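Local coordinates for hypothetical protein ebhA (Staphylococcus aureus, PDB 2DGJ) that forms a rod-like, all-helical piece of a giant cell wall-associated adhesin that probably binds the host's extracellular matrix, at residues Q5-I10 against A42-Q47. Sequence-based numbering, arbitrary orientation.
Sequences QLQHGI and AILNKQ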
loop_
_atom_site.group_PDB
_atom_site.type_symbol
_atom_site.label_atom_id
_atom_site.label_comp_id
_atom_site.label_asym_id
_atom_site.label_seq_id
_atom_site.Cartn_x
_atom_site.Cartn_y
_atom_site.Cartn_z
ATOM N N GLN A 5 25.111 -30.978 4.888
ATOM C CA GLN A 5 24.909 -29.604 4.449
ATOM C C GLN A 5 23.554 -29.439 3.765
ATOM O O GLN A 5 22.883 -28.421 3.943
ATOM C CB GLN A 5 26.019 -29.186 3.488
ATOM C CG GLN A 5 27.408 -29.152 4.115
ATOM C CD GLN A 5 28.490 -28.820 3.106
ATOM O OE1 GLN A 5 28.415 -27.809 2.409
ATOM N NE2 GLN A 5 29.502 -29.675 3.023
ATOM N N LEU A 6 23.160 -30.443 2.986
ATOM C CA LEU A 6 21.885 -30.420 2.279
ATOM C C LEU A 6 20.744 -30.466 3.290
ATOM O O LEU A 6 19.750 -29.744 3.157
ATOM C CB LEU A 6 21.785 -31.613 1.327
ATOM C CG LEU A 6 20.530 -31.647 0.450
ATOM C CD1 LEU A 6 20.493 -30.425 -0.466
ATOM C CD2 LEU A 6 20.521 -32.925 -0.362
ATOM N N GLN A 7 20.891 -31.318 4.301
ATOM C CA GLN A 7 19.887 -31.446 5.348
ATOM C C GLN A 7 19.773 -30.097 6.046
ATOM O O GLN A 7 18.682 -29.667 6.428
ATOM C CB GLN A 7 20.302 -32.518 6.357
ATOM C CG GLN A 7 19.378 -32.638 7.567
ATOM C CD GLN A 7 18.003 -33.174 7.213
ATOM O OE1 GLN A 7 17.866 -34.308 6.759
ATOM N NE2 GLN A 7 16.977 -32.358 7.419
ATOM N N HIS A 8 20.919 -29.436 6.197
ATOM C CA HIS A 8 20.981 -28.127 6.832
ATOM C C HIS A 8 20.161 -27.114 6.041
ATOM O O HIS A 8 19.401 -26.340 6.621
ATOM C CB HIS A 8 22.438 -27.667 6.944
ATOM C CG HIS A 8 22.593 -26.240 7.381
ATOM N ND1 HIS A 8 22.570 -25.183 6.497
ATOM C CD2 HIS A 8 22.745 -25.701 8.613
ATOM C CE1 HIS A 8 22.703 -24.052 7.164
ATOM N NE2 HIS A 8 22.811 -24.334 8.450
ATOM N N GLY A 9 20.319 -27.132 4.719
ATOM C CA GLY A 9 19.579 -26.225 3.859
ATOM C C GLY A 9 18.083 -26.424 4.037
ATOM O O GLY A 9 17.322 -25.461 4.087
ATOM N N ILE A 10 17.664 -27.681 4.135
ATOM C CA ILE A 10 16.253 -28.002 4.325
ATOM C C ILE A 10 15.771 -27.547 5.703
ATOM O O ILE A 10 14.679 -27.001 5.841
ATOM C CB ILE A 10 16.000 -29.524 4.191
ATOM C CG1 ILE A 10 16.400 -29.992 2.788
ATOM C CG2 ILE A 10 14.531 -29.838 4.454
ATOM C CD1 ILE A 10 16.224 -31.482 2.544
ATOM N N ALA A 42 13.217 -33.883 -1.877
ATOM C CA ALA A 42 12.985 -35.026 -2.744
ATOM C C ALA A 42 14.282 -35.782 -3.021
ATOM O O ALA A 42 14.336 -37.006 -2.905
ATOM C CB ALA A 42 12.359 -34.562 -4.051
ATOM N N ILE A 43 15.324 -35.040 -3.380
ATOM C CA ILE A 43 16.620 -35.637 -3.671
ATOM C C ILE A 43 17.194 -36.322 -2.436
ATOM O O ILE A 43 17.729 -37.428 -2.530
ATOM C CB ILE A 43 17.618 -34.572 -4.169
ATOM C CG1 ILE A 43 17.197 -34.080 -5.555
ATOM C CG2 ILE A 43 19.031 -35.153 -4.201
ATOM C CD1 ILE A 43 18.044 -32.945 -6.102
ATOM N N LEU A 44 17.079 -35.676 -1.281
ATOM C CA LEU A 44 17.598 -36.248 -0.046
ATOM C C LEU A 44 16.846 -37.534 0.293
ATOM O O LEU A 44 17.422 -38.483 0.816
ATOM C CB LEU A 44 17.453 -35.251 1.102
ATOM C CG LEU A 44 18.301 -35.540 2.343
ATOM C CD1 LEU A 44 19.765 -35.441 1.971
ATOM C CD2 LEU A 44 17.981 -34.546 3.439
ATOM N N ASN A 45 15.553 -37.554 -0.017
ATOM C CA ASN A 45 14.713 -38.720 0.247
ATOM C C ASN A 45 15.181 -39.929 -0.564
ATOM O O ASN A 45 15.292 -41.036 -0.036
ATOM C CB ASN A 45 13.248 -38.396 -0.086
ATOM C CG ASN A 45 12.324 -39.566 0.171
ATOM O OD1 ASN A 45 12.412 -40.224 1.209
ATOM N ND2 ASN A 45 11.421 -39.829 -0.771
ATOM N N LYS A 46 15.460 -39.712 -1.846
ATOM C CA LYS A 46 15.920 -40.777 -2.731
ATOM C C LYS A 46 17.069 -41.586 -2.135
ATOM O O LYS A 46 17.109 -42.807 -2.270
ATOM C CB LYS A 46 16.343 -40.188 -4.078
ATOM C CG LYS A 46 15.196 -39.974 -5.041
ATOM C CD LYS A 46 15.528 -38.899 -6.074
ATOM C CE LYS A 46 16.849 -39.157 -6.788
ATOM N NZ LYS A 46 17.189 -38.041 -7.728
ATOM N N GLN A 47 18.008 -40.901 -1.488
ATOM C CA GLN A 47 19.144 -41.578 -0.874
ATOM C C GLN A 47 18.757 -42.266 0.429
ATOM O O GLN A 47 18.172 -41.654 1.321
ATOM C CB GLN A 47 20.289 -40.591 -0.615
ATOM C CG GLN A 47 21.242 -40.420 -1.790
ATOM C CD GLN A 47 20.789 -39.359 -2.772
ATOM O OE1 GLN A 47 19.596 -39.126 -2.950
ATOM N NE2 GLN A 47 21.748 -38.719 -3.432
#
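The Gln7 carboxamide presents one face to Leu44: the methyl Leu44 CD2 lies over that face at the oxygen end, 3.3 Å from Gln7 OE1, a plain van der Waals contact. At the amide's nitrogen end, NE2 donates a hydrogen bond to Asp11 OD1, one turn further along, which should help fix the rotation of the amide. A bend at chi2 (68°) lets the carboxamide reach over Leu44.

The other branch of Leu44 turns to Leu6, with CD1 3.5 Å from Leu6 CD2; the two side chains run past each other in opposite senses. Ile10 adds its extended CD1, 3.6 Å from Leu44 CD2. Leu44 also touches Met3, and is thus a knob in the hole formed by Met3, Leu6, Gln7 and Ile10.

Both segments belong to the FIVAR three-helix bundle; 5-10 and 42-46 run roughly antiparallel, their axes at 139° and 10.7 Å apart at closest. Helix 55-70 completes the bundle, its Val57 touching the buried Leu6 and its Ala60 touching Ile43, against which Ala195 of the second subunit also packs.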